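Local atomic coordinates of alternansucrase (Leuconostoc mesenteroides, PDB entry 6HVG), a protein that belongs to glycoside hydrolase family 70, combining a TIM-barrel catalytic core and a calcium site with choline-binding-type repeats in one long chain. Residues S1221-N1226 against I1234-K1239; I588-Q593 against Q1227-Q1232; K225-V228 against Q234-Y237; S204-D207 against K212-G215; G970-H975 against G1005-V1010. One frame throughout, in Å; residues are numbered along the deposited sequence.

Contact 1 (S1221-N1226 against I1234-K1239); sequences SLFKQN and IDASTK
Phe1223 and Ile1234 meet through the delta carbons of both side chains, with CD1 of the ring 3.6 Å from CD1 of the isoleucine. The ethyl branch of Ile1234 does the touching. Its CG1 lies between the backbone N and the carbonyl carbon (chi1 63°), and the near-extended chi2 of 168° carries CD1 on to the ring, which it approaches obliquely. Ala1236 adds its methyl to the same part of the ring, CB standing 3.7 Å from Phe1223 CE1, so that CD1 and CE1 are both covered by aliphatic carbon. Further back along the branch, Ile1234 CG1 lies 3.7 Å from the carbonyl oxygen of Leu1222. The motif around this apolar patch is a short helix, 1220-1224, followed by a long loop that returns over it, all within the family 70 region. In the returning loop Asp1235 forms an Asx turn: its OD1 accepts the backbone N of Ser1237 at 2.8 Å from 34° out of the carboxylate plane, while Ser1237 OG, 2.6 Å away, takes the syn lone pair of that same OD1. The turn is followed by a second tie, in which Lys1239 NZ reaches back to Ala1236 O at 2.9 Å while also forming a salt bridge with Asp1213. Helix 1212-1218 touches Phe1223 through Leu1215 and Arg1216, and helix 587-601 meets Ile1234 through Leu594.

Contact 2 (I588-Q593 against Q1227-Q1232); sequences IVQAEQ and QVSTGQ
Gln1227, first in the loop segment, sets its CG 3.7 Å from OE1 of Gln590, which projects from the facing helix. The two glutamine side chains pass with opposite headings, their amide planes 85° apart, and the bend of Gln1227 at chi2 (-65°) turns its own amide aside. Ser1229 comes no nearer than 4.5 Å, from OG to Gln590 NE2, yet the two share a partner: both bond to OD2 of Asp629, and Gln590 NE2 also donates to the carbonyl of Asn584. Thr1230 makes the indirect link. One water donates to Gln590 OE1 at 2.8 Å and accepts from Thr1230 OG1 at the same distance, so helix and loop are joined through solvent. That hydroxyl is used twice, since it also takes the backbone N of Gln1232 at 3.0 Å in an ST turn. Gln1232 ends the segment with its carbonyl turned back to accept Gln1227 N at 2.8 Å, closing the loop on itself. The contact lies in the family 70 region, with the side chain of Gln590 about 12 Å from the bound calcium ion. The loop thus packs against helix 587-601 and helix 629-642, whose Ile633 touches both glutamines, while Val589 and Gln593 of helix 587-601 lie against strand 580-582.

Contact 3 (K225-V228 against Q234-Y237); sequences KSYV and QTYY
The ring of Tyr227 receives the edge of the Tyr237 ring on one face, with Tyr237 CD1 standing 3.6 Å above the centre of the Tyr227 plane. The planes are 64° apart and the centroids 4.8 Å, a T-shaped (edge-to-face) pair. The third ring, Tyr236, lies on the other face of the sheet and has the carbonyl oxygen of Val228 near its plane, at its edge. The setting is a beta hairpin made by strands 226-229 and 235-238, similar to those that build choline-binding repeats. Tyr227 and Tyr237 form its antiparallel non-hydrogen-bonded pair, which is why their side chains rise together from one face. Different first torsions then make them cross: Tyr227 CG sits beside its backbone N, whereas Tyr237 CG is anti to its own (chi1 -174°), sweeping the second ring over the Lys225-Ser226 backbone. There Tyr237 CE1 is 3.4 Å from Ser226 C, and Tyr237 OH is 3.6 Å from Lys225 CB. Lys225 and Ser226 together face Phe238 in a G1 beta bulge. Gln256 bonds the hydroxyl of Tyr227, and Ile251 touches both stacked tyrosines, so the next hairpin packs on this face. Val228 and Tyr236 are the hydrogen-bonded pair, with Val228 N donating to Tyr236 O at 3.1 Å and Tyr236 N returning to Val228 O at 3.0 Å. Alongside this last bond, Thr235 CA points its hydrogen at the same Val228 O from 3.4 Å.

Contact 4 (S204-D207 against K212-G215); sequences SNVD and KAQG
Val206 turns CG1 away from its backbone N (chi1 -176°), which lays that methyl toward Ala213 on the opposite strand; Val206 CG1 and Ala213 CB are 3.9 Å apart. The frame is a tight beta hairpin of strands 205-209 and 212-216, of the kind that builds choline-binding repeats. Val206 stands across from Gly215 in a non-hydrogen-bonded antiparallel pair, their CA atoms 4.4 Å apart. The glycine has no side chain, and the valine's side-chain contact on this face is the diagonal one with Ala213, two residues earlier. Tyr236 of the following hairpin covers both of these small side chains. Asp207 and Gln214 make the hydrogen-bonded pair: Asp207 N donates to Gln214 O at 3.2 Å and Gln214 N to Asp207 O at 3.1 Å, with N-H...O angles of 156° and 150°. Their side chains leave on the other face and part company, the carboxylate of Asp207 bonding through OD2 to His192 of the preceding hairpin. Asn205, which points away from the partner strand, gives its ND2 to Ser231 OG. Gln214 O has a further neighbour beside its amide partner, the CA-H of Val206, with that CA at 3.5 Å.

Contact 5 (G970-H975 against G1005-V1010); sequences GDLIFH and GVWVPV
Two antiparallel beta layers meet here, in a region consistent with the all-beta domain C of family 70 proteins, and Phe974 faces Trp1007 across the interface between them. The arrangement is an offset edge-to-face pair. The edge of the phenylalanine comes down on one face of the indole, with Phe974 CZ 3.4 Å above that plane and displaced toward the rim, nearly above NE1. Ring centroids, taking the five-membered ring of the indole, are 5.0 Å apart and the planes stand at 61°. The nearest indole atom to Phe974 CZ is Trp1007 NE1, at 3.4 Å, while Phe974 CE2 extends along the fused system to Trp1007 CZ2 at 3.6 Å. Both residues have CG beside the backbone N (chi1 -67° for Phe974), which directs both side chains toward the other layer, where they run side by side with opposite headings. Two residues before the phenylalanine, Leu972 points the same way and brings CD1 to 4.2 Å from Trp1007 CB, so the tryptophan is met at its base as well as on its ring. Phe980 adds a second edge-to-face partner to the indole. Strand 971-975 pairs with strand 927-931, whereas strand 1003-1009 runs between strands 910-915 and 940-947 of the larger sheet, from which Ile913 also touches Phe974.

From the N terminus, contact 4 closes the hairpin of strands 205-209 and 212-216, and contact 3 the one after it, in series; they touch, with centres about 9 Å apart, as Val228 packs on Ser204. Contact 2 opens much later, at helix 587-601, and closes only after 633 intervening residues. Contact 5 is nested inside that loop, joining two beta layers about 55 Å from contact 2, centre to centre. Contact 1 opens at 1221-1226, just before the second segment of contact 2, and closes just after it, so the two cross and also touch. Contacts 1 and 2 thus fold one loop against helix 587-601, on the opposite side of the chain's centre from the paired hairpins.

Contact 1 (S1221-N1226 against I1234-K1239)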
# COMPACT_ATOMS: atom_id res chain seq x y z
N SER A 1221 16.25 16.31 34.56
CA SER A 1221 17.19 15.80 33.55
C SER A 1221 16.50 15.34 32.26
O SER A 1221 17.06 15.48 31.16
CB SER A 1221 18.07 14.69 34.14
OG SER A 1221 17.25 13.69 34.71
N LEU A 1222 15.27 14.85 32.38
CA LEU A 1222 14.49 14.49 31.19
C LEU A 1222 14.37 15.66 30.20
O LEU A 1222 14.37 15.47 28.98
CB LEU A 1222 13.09 14.03 31.59
CG LEU A 1222 12.98 12.70 32.33
CD1 LEU A 1222 11.53 12.42 32.66
CD2 LEU A 1222 13.56 11.56 31.53
N PHE A 1223 14.26 16.86 30.74
CA PHE A 1223 14.06 18.08 29.93
C PHE A 1223 15.37 18.80 29.61
O PHE A 1223 15.37 19.73 28.78
CB PHE A 1223 13.07 19.01 30.64
CG PHE A 1223 11.72 18.39 30.86
CD1 PHE A 1223 10.69 18.60 29.97
CD2 PHE A 1223 11.49 17.56 31.94
CE1 PHE A 1223 9.45 18.01 30.17
CE2 PHE A 1223 10.27 16.97 32.14
CZ PHE A 1223 9.25 17.19 31.26
N LYS A 1224 16.47 18.36 30.24
CA LYS A 1224 17.80 18.91 29.98
C LYS A 1224 18.68 18.01 29.11
O LYS A 1224 19.62 18.49 28.50
CB LYS A 1224 18.50 19.22 31.30
CG LYS A 1224 17.91 20.44 32.03
CD LYS A 1224 18.45 20.60 33.44
CE LYS A 1224 19.90 21.08 33.46
NZ LYS A 1224 20.43 21.07 34.84
N GLN A 1225 18.38 16.72 29.05
CA GLN A 1225 19.15 15.77 28.24
C GLN A 1225 18.94 15.97 26.75
O GLN A 1225 17.79 16.02 26.29
CB GLN A 1225 18.73 14.34 28.60
CG GLN A 1225 19.30 13.26 27.69
CD GLN A 1225 20.72 12.88 28.04
OE1 GLN A 1225 21.09 12.80 29.22
NE2 GLN A 1225 21.52 12.61 27.01
N ASN A 1226 20.03 16.05 25.99
CA ASN A 1226 19.95 16.18 24.53
C ASN A 1226 19.57 14.89 23.82
O ASN A 1226 20.05 13.82 24.15
CB ASN A 1226 21.28 16.63 23.92
CG ASN A 1226 21.58 18.08 24.19
OD1 ASN A 1226 20.70 18.94 24.10
ND2 ASN A 1226 22.82 18.36 24.52
N ILE A 1234 14.27 18.07 24.67
CA ILE A 1234 12.85 18.33 24.47
C ILE A 1234 12.49 19.68 25.08
O ILE A 1234 13.14 20.16 26.03
CB ILE A 1234 11.94 17.22 25.06
CG1 ILE A 1234 12.09 17.12 26.58
CG2 ILE A 1234 12.25 15.87 24.42
CD1 ILE A 1234 11.02 16.26 27.22
N ASP A 1235 11.46 20.29 24.51
CA ASP A 1235 11.09 21.65 24.85
C ASP A 1235 9.66 21.68 25.37
O ASP A 1235 8.72 21.63 24.59
CB ASP A 1235 11.28 22.55 23.62
CG ASP A 1235 10.99 24.01 23.89
OD1 ASP A 1235 10.67 24.37 25.05
OD2 ASP A 1235 11.05 24.80 22.91
N ALA A 1236 9.51 21.74 26.68
CA ALA A 1236 8.21 21.92 27.31
C ALA A 1236 7.83 23.40 27.52
O ALA A 1236 6.81 23.70 28.15
CB ALA A 1236 8.16 21.17 28.65
N SER A 1237 8.64 24.32 26.99
CA SER A 1237 8.36 25.76 27.14
C SER A 1237 7.13 26.19 26.31
O SER A 1237 6.55 27.25 26.54
CB SER A 1237 9.58 26.59 26.76
OG SER A 1237 9.69 26.73 25.36
N THR A 1238 6.73 25.35 25.36
CA THR A 1238 5.54 25.56 24.54
C THR A 1238 4.64 24.32 24.63
O THR A 1238 5.10 23.19 24.47
CB THR A 1238 5.97 25.81 23.09
OG1 THR A 1238 7.04 26.77 23.07
CG2 THR A 1238 4.83 26.33 22.25
N LYS A 1239 3.35 24.54 24.89
CA LYS A 1239 2.40 23.44 25.05
C LYS A 1239 1.51 23.32 23.81
O LYS A 1239 1.17 24.34 23.23
CB LYS A 1239 1.52 23.65 26.29
CG LYS A 1239 2.11 23.16 27.59
CD LYS A 1239 2.84 24.25 28.35
CE LYS A 1239 3.49 23.70 29.61
NZ LYS A 1239 4.69 24.51 29.95

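Contact 2 (I588-Q593 against Q1227-Q1232)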
# COMPACT_ATOMS: atom_id res chain seq x y z
N ILE A 588 9.37 20.53 20.59
CA ILE A 588 8.07 20.85 21.18
C ILE A 588 7.10 19.68 21.05
O ILE A 588 6.36 19.38 21.97
CB ILE A 588 7.46 22.13 20.57
CG1 ILE A 588 8.30 23.36 20.97
CG2 ILE A 588 6.03 22.34 21.05
CD1 ILE A 588 8.11 24.58 20.08
N VAL A 589 7.10 19.03 19.89
CA VAL A 589 6.22 17.90 19.65
C VAL A 589 6.70 16.69 20.44
O VAL A 589 5.89 15.92 20.94
CB VAL A 589 6.13 17.57 18.13
CG1 VAL A 589 5.39 16.26 17.87
CG2 VAL A 589 5.46 18.72 17.40
N GLN A 590 8.02 16.55 20.59
CA GLN A 590 8.58 15.50 21.42
C GLN A 590 8.12 15.60 22.87
O GLN A 590 7.77 14.59 23.48
CB GLN A 590 10.11 15.51 21.35
CG GLN A 590 10.65 15.08 20.00
CD GLN A 590 12.17 15.06 19.94
OE1 GLN A 590 12.84 15.52 20.86
NE2 GLN A 590 12.72 14.55 18.83
N ALA A 591 8.10 16.81 23.40
CA ALA A 591 7.59 17.06 24.76
C ALA A 591 6.13 16.65 24.87
O ALA A 591 5.72 16.06 25.87
CB ALA A 591 7.74 18.53 25.16
N GLU A 592 5.34 16.97 23.84
CA GLU A 592 3.91 16.65 23.85
C GLU A 592 3.69 15.13 23.82
O GLU A 592 2.78 14.61 24.45
CB GLU A 592 3.22 17.33 22.68
CG GLU A 592 1.78 16.92 22.48
CD GLU A 592 0.97 16.94 23.75
OE1 GLU A 592 1.27 17.75 24.65
OE2 GLU A 592 -0.00 16.17 23.82
N GLN A 593 4.55 14.41 23.11
CA GLN A 593 4.47 12.96 23.06
C GLN A 593 4.76 12.37 24.45
O GLN A 593 4.19 11.35 24.82
CB GLN A 593 5.43 12.37 22.04
CG GLN A 593 5.25 12.80 20.61
CD GLN A 593 4.03 12.24 19.96
OE1 GLN A 593 3.15 11.63 20.57
NE2 GLN A 593 3.97 12.45 18.69
N GLN A 1227 18.69 15.03 22.83
CA GLN A 1227 18.28 13.97 21.94
C GLN A 1227 19.22 13.91 20.75
O GLN A 1227 19.75 14.92 20.35
CB GLN A 1227 16.84 14.23 21.46
CG GLN A 1227 15.81 14.22 22.57
CD GLN A 1227 15.70 12.87 23.19
OE1 GLN A 1227 15.99 11.85 22.54
NE2 GLN A 1227 15.28 12.82 24.46
N VAL A 1228 19.39 12.74 20.16
CA VAL A 1228 20.42 12.52 19.17
C VAL A 1228 20.13 13.17 17.84
O VAL A 1228 21.01 13.81 17.26
CB VAL A 1228 20.67 11.02 18.94
CG1 VAL A 1228 21.69 10.78 17.81
CG2 VAL A 1228 21.14 10.38 20.25
N SER A 1229 18.91 13.01 17.33
CA SER A 1229 18.58 13.49 15.98
C SER A 1229 18.64 15.00 15.84
O SER A 1229 18.90 15.49 14.75
CB SER A 1229 17.19 12.98 15.53
OG SER A 1229 16.13 13.77 16.04
N THR A 1230 18.41 15.72 16.94
CA THR A 1230 18.31 17.18 16.92
C THR A 1230 19.47 17.94 17.57
O THR A 1230 19.63 19.14 17.34
CB THR A 1230 17.05 17.65 17.67
OG1 THR A 1230 17.14 17.28 19.05
CG2 THR A 1230 15.78 17.05 17.05
N GLY A 1231 20.24 17.27 18.42
CA GLY A 1231 21.26 17.94 19.22
C GLY A 1231 20.68 18.79 20.35
O GLY A 1231 21.43 19.44 21.09
N GLN A 1232 19.35 18.75 20.51
CA GLN A 1232 18.62 19.61 21.45
C GLN A 1232 17.89 18.74 22.46
O GLN A 1232 17.67 17.56 22.20
CB GLN A 1232 17.60 20.48 20.70
CG GLN A 1232 18.22 21.58 19.86
CD GLN A 1232 18.91 22.64 20.73
OE1 GLN A 1232 20.14 22.76 20.70
NE2 GLN A 1232 18.13 23.37 21.52
O HOH W 1 14.89 17.43 20.72

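Contact 3 (K225-V228 against Q234-Y237)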
# COMPACT_ATOMS: atom_id res chain seq x y z
N LYS A 225 -20.98 -18.94 -37.25
CA LYS A 225 -20.70 -17.50 -37.42
C LYS A 225 -19.83 -16.92 -36.29
O LYS A 225 -20.19 -15.94 -35.66
CB LYS A 225 -22.00 -16.69 -37.62
CG LYS A 225 -22.31 -16.54 -39.11
CD LYS A 225 -23.67 -15.96 -39.45
CE LYS A 225 -23.74 -15.69 -40.95
NZ LYS A 225 -25.03 -15.09 -41.34
N SER A 226 -18.69 -17.55 -36.07
CA SER A 226 -17.79 -17.16 -35.00
C SER A 226 -16.34 -17.48 -35.36
O SER A 226 -16.06 -18.39 -36.11
CB SER A 226 -18.18 -17.90 -33.74
OG SER A 226 -17.12 -17.89 -32.81
N TYR A 227 -15.42 -16.69 -34.81
CA TYR A 227 -13.99 -16.98 -34.88
C TYR A 227 -13.67 -17.98 -33.78
O TYR A 227 -14.24 -17.91 -32.69
CB TYR A 227 -13.17 -15.71 -34.61
CG TYR A 227 -13.12 -14.72 -35.75
CD1 TYR A 227 -12.36 -14.98 -36.89
CD2 TYR A 227 -13.78 -13.50 -35.67
CE1 TYR A 227 -12.28 -14.07 -37.94
CE2 TYR A 227 -13.70 -12.58 -36.70
CZ TYR A 227 -12.96 -12.87 -37.84
OH TYR A 227 -12.88 -11.99 -38.86
N VAL A 228 -12.76 -18.90 -34.08
CA VAL A 228 -12.14 -19.73 -33.03
C VAL A 228 -10.66 -19.94 -33.30
O VAL A 228 -10.24 -20.15 -34.45
CB VAL A 228 -12.78 -21.12 -32.91
CG1 VAL A 228 -12.40 -21.75 -31.58
CG2 VAL A 228 -14.29 -21.04 -33.04
N GLN A 234 -3.74 -21.14 -34.38
CA GLN A 234 -4.33 -20.82 -35.68
C GLN A 234 -5.81 -20.43 -35.53
O GLN A 234 -6.50 -20.89 -34.61
CB GLN A 234 -4.21 -22.02 -36.63
CG GLN A 234 -2.78 -22.40 -37.03
CD GLN A 234 -2.72 -23.77 -37.71
OE1 GLN A 234 -2.19 -23.93 -38.81
NE2 GLN A 234 -3.27 -24.78 -37.04
N THR A 235 -6.29 -19.61 -36.46
CA THR A 235 -7.64 -19.06 -36.40
C THR A 235 -8.48 -19.43 -37.63
O THR A 235 -8.04 -19.27 -38.78
CB THR A 235 -7.60 -17.52 -36.29
OG1 THR A 235 -6.90 -17.15 -35.11
CG2 THR A 235 -8.98 -16.94 -36.23
N TYR A 236 -9.70 -19.88 -37.36
CA TYR A 236 -10.69 -20.19 -38.39
C TYR A 236 -11.89 -19.27 -38.23
O TYR A 236 -12.15 -18.81 -37.12
CB TYR A 236 -11.22 -21.61 -38.24
CG TYR A 236 -10.21 -22.69 -38.44
CD1 TYR A 236 -9.30 -23.01 -37.45
CD2 TYR A 236 -10.19 -23.43 -39.60
CE1 TYR A 236 -8.38 -24.02 -37.61
CE2 TYR A 236 -9.28 -24.44 -39.78
CZ TYR A 236 -8.38 -24.74 -38.78
OH TYR A 236 -7.48 -25.75 -38.97
N TYR A 237 -12.66 -19.05 -39.30
CA TYR A 237 -13.98 -18.46 -39.11
C TYR A 237 -15.01 -19.39 -39.67
O TYR A 237 -14.97 -19.69 -40.86
CB TYR A 237 -14.11 -17.10 -39.77
CG TYR A 237 -15.44 -16.46 -39.44
CD1 TYR A 237 -15.66 -15.84 -38.21
CD2 TYR A 237 -16.50 -16.51 -40.33
CE1 TYR A 237 -16.88 -15.27 -37.89
CE2 TYR A 237 -17.72 -15.95 -40.02
CZ TYR A 237 -17.91 -15.33 -38.80
OH TYR A 237 -19.12 -14.77 -38.50

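Contact 4 (S204-D207 against K212-G215)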
# COMPACT_ATOMS: atom_id res chain seq x y z
N SER A 204 -12.38 -23.73 -25.81
CA SER A 204 -12.64 -23.75 -27.24
C SER A 204 -11.52 -24.37 -28.05
O SER A 204 -10.34 -24.14 -27.80
CB SER A 204 -12.83 -22.32 -27.76
OG SER A 204 -13.99 -21.75 -27.21
N ASN A 205 -11.90 -25.12 -29.07
CA ASN A 205 -10.95 -25.64 -30.02
C ASN A 205 -11.65 -26.02 -31.31
O ASN A 205 -12.88 -26.00 -31.42
CB ASN A 205 -10.22 -26.86 -29.42
CG ASN A 205 -8.77 -26.96 -29.87
OD1 ASN A 205 -8.30 -26.18 -30.67
ND2 ASN A 205 -8.07 -27.94 -29.34
N VAL A 206 -10.82 -26.39 -32.29
CA VAL A 206 -11.27 -26.88 -33.56
C VAL A 206 -10.84 -28.33 -33.66
O VAL A 206 -9.68 -28.65 -33.44
CB VAL A 206 -10.61 -26.08 -34.69
CG1 VAL A 206 -11.14 -26.52 -36.04
CG2 VAL A 206 -10.83 -24.60 -34.47
N ASP A 207 -11.79 -29.21 -33.97
CA ASP A 207 -11.50 -30.60 -34.20
C ASP A 207 -11.73 -30.89 -35.68
O ASP A 207 -12.69 -30.39 -36.27
CB ASP A 207 -12.43 -31.45 -33.32
CG ASP A 207 -11.91 -32.88 -33.09
OD1 ASP A 207 -10.88 -33.27 -33.66
OD2 ASP A 207 -12.55 -33.61 -32.31
N LYS A 212 -13.74 -32.77 -41.98
CA LYS A 212 -13.87 -31.34 -41.98
C LYS A 212 -13.68 -30.70 -40.64
O LYS A 212 -13.97 -31.29 -39.62
CB LYS A 212 -15.23 -30.99 -42.56
CG LYS A 212 -15.28 -31.29 -44.04
CD LYS A 212 -16.68 -31.49 -44.56
CE LYS A 212 -16.60 -31.82 -46.02
NZ LYS A 212 -17.95 -32.17 -46.53
N ALA A 213 -13.19 -29.47 -40.68
CA ALA A 213 -12.95 -28.70 -39.47
C ALA A 213 -14.25 -28.12 -38.95
O ALA A 213 -15.06 -27.62 -39.71
CB ALA A 213 -11.94 -27.59 -39.72
N GLN A 214 -14.43 -28.20 -37.64
CA GLN A 214 -15.63 -27.72 -36.98
C GLN A 214 -15.18 -27.10 -35.65
O GLN A 214 -14.43 -27.70 -34.90
CB GLN A 214 -16.66 -28.87 -36.79
CG GLN A 214 -17.28 -29.38 -38.10
CD GLN A 214 -18.23 -30.58 -37.93
OE1 GLN A 214 -18.60 -30.97 -36.81
NE2 GLN A 214 -18.63 -31.17 -39.05
N GLY A 215 -15.63 -25.87 -35.38
CA GLY A 215 -15.25 -25.14 -34.18
C GLY A 215 -16.11 -25.56 -33.02
O GLY A 215 -17.21 -26.05 -33.23

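Contact 5 (G970-H975 against G1005-V1010)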
# COMPACT_ATOMS: atom_id res chain seq x y z
N GLY A 970 18.44 -41.36 28.29
CA GLY A 970 17.43 -40.31 28.39
C GLY A 970 16.74 -40.00 27.08
O GLY A 970 16.18 -38.93 26.92
N ASP A 971 16.80 -40.91 26.11
CA ASP A 971 16.16 -40.68 24.82
C ASP A 971 14.81 -41.39 24.73
O ASP A 971 14.68 -42.55 25.12
CB ASP A 971 17.09 -41.12 23.67
CG ASP A 971 18.49 -40.59 23.81
OD1 ASP A 971 18.67 -39.57 24.51
OD2 ASP A 971 19.43 -41.18 23.23
N LEU A 972 13.83 -40.67 24.18
CA LEU A 972 12.55 -41.27 23.83
C LEU A 972 12.66 -41.71 22.39
O LEU A 972 12.81 -40.86 21.51
CB LEU A 972 11.43 -40.25 23.90
CG LEU A 972 10.91 -39.81 25.26
CD1 LEU A 972 9.79 -38.82 25.04
CD2 LEU A 972 10.43 -41.00 26.07
N ILE A 973 12.57 -43.02 22.13
CA ILE A 973 12.73 -43.52 20.75
C ILE A 973 11.36 -43.73 20.10
O ILE A 973 10.45 -44.28 20.70
CB ILE A 973 13.55 -44.82 20.67
CG1 ILE A 973 14.75 -44.81 21.65
CG2 ILE A 973 14.02 -45.04 19.23
CD1 ILE A 973 15.91 -43.96 21.21
N PHE A 974 11.23 -43.29 18.85
CA PHE A 974 9.98 -43.42 18.11
C PHE A 974 10.22 -44.13 16.79
O PHE A 974 11.26 -43.94 16.16
CB PHE A 974 9.37 -42.05 17.81
CG PHE A 974 8.89 -41.30 19.03
CD1 PHE A 974 9.77 -40.55 19.78
CD2 PHE A 974 7.55 -41.35 19.41
CE1 PHE A 974 9.33 -39.85 20.89
CE2 PHE A 974 7.09 -40.65 20.52
CZ PHE A 974 7.98 -39.90 21.26
N HIS A 975 9.24 -44.93 16.38
CA HIS A 975 9.34 -45.74 15.16
C HIS A 975 8.19 -45.38 14.22
O HIS A 975 7.28 -44.62 14.61
CB HIS A 975 9.28 -47.24 15.50
CG HIS A 975 10.31 -47.67 16.51
ND1 HIS A 975 11.57 -48.10 16.15
CD2 HIS A 975 10.27 -47.72 17.86
CE1 HIS A 975 12.26 -48.39 17.23
NE2 HIS A 975 11.50 -48.18 18.29
N GLY A 1005 3.97 -33.71 17.65
CA GLY A 1005 3.93 -34.50 18.90
C GLY A 1005 4.62 -33.74 20.03
O GLY A 1005 5.74 -33.25 19.86
N VAL A 1006 3.95 -33.62 21.17
CA VAL A 1006 4.54 -33.00 22.33
C VAL A 1006 4.43 -33.95 23.52
O VAL A 1006 3.37 -34.52 23.77
CB VAL A 1006 3.85 -31.68 22.70
CG1 VAL A 1006 4.61 -30.99 23.83
CG2 VAL A 1006 3.80 -30.76 21.49
N TRP A 1007 5.54 -34.10 24.25
CA TRP A 1007 5.62 -35.04 25.35
C TRP A 1007 6.13 -34.34 26.61
O TRP A 1007 7.03 -33.48 26.58
CB TRP A 1007 6.55 -36.19 24.97
CG TRP A 1007 5.97 -37.05 23.90
CD1 TRP A 1007 5.96 -36.80 22.58
CD2 TRP A 1007 5.33 -38.30 24.08
NE1 TRP A 1007 5.34 -37.83 21.91
CE2 TRP A 1007 4.94 -38.76 22.82
CE3 TRP A 1007 5.02 -39.08 25.19
CZ2 TRP A 1007 4.27 -39.96 22.63
CZ3 TRP A 1007 4.36 -40.28 25.00
CH2 TRP A 1007 3.99 -40.71 23.73
N VAL A 1008 5.55 -34.73 27.74
CA VAL A 1008 5.90 -34.16 29.02
C VAL A 1008 6.14 -35.28 30.02
O VAL A 1008 5.59 -36.37 29.87
CB VAL A 1008 4.79 -33.18 29.53
CG1 VAL A 1008 4.59 -32.03 28.55
CG2 VAL A 1008 3.47 -33.91 29.77
N PRO A 1009 6.93 -35.01 31.07
CA PRO A 1009 7.12 -36.03 32.08
C PRO A 1009 5.88 -36.27 32.91
O PRO A 1009 5.23 -35.30 33.32
CB PRO A 1009 8.25 -35.47 32.97
CG PRO A 1009 8.60 -34.13 32.46
CD PRO A 1009 7.69 -33.78 31.34
N VAL A 1010 5.57 -37.54 33.18
CA VAL A 1010 4.49 -37.89 34.09
C VAL A 1010 4.91 -37.57 35.49
O VAL A 1010 6.10 -37.53 35.78
CB VAL A 1010 4.08 -39.38 34.04
CG1 VAL A 1010 3.88 -39.84 32.60
CG2 VAL A 1010 5.09 -40.26 34.74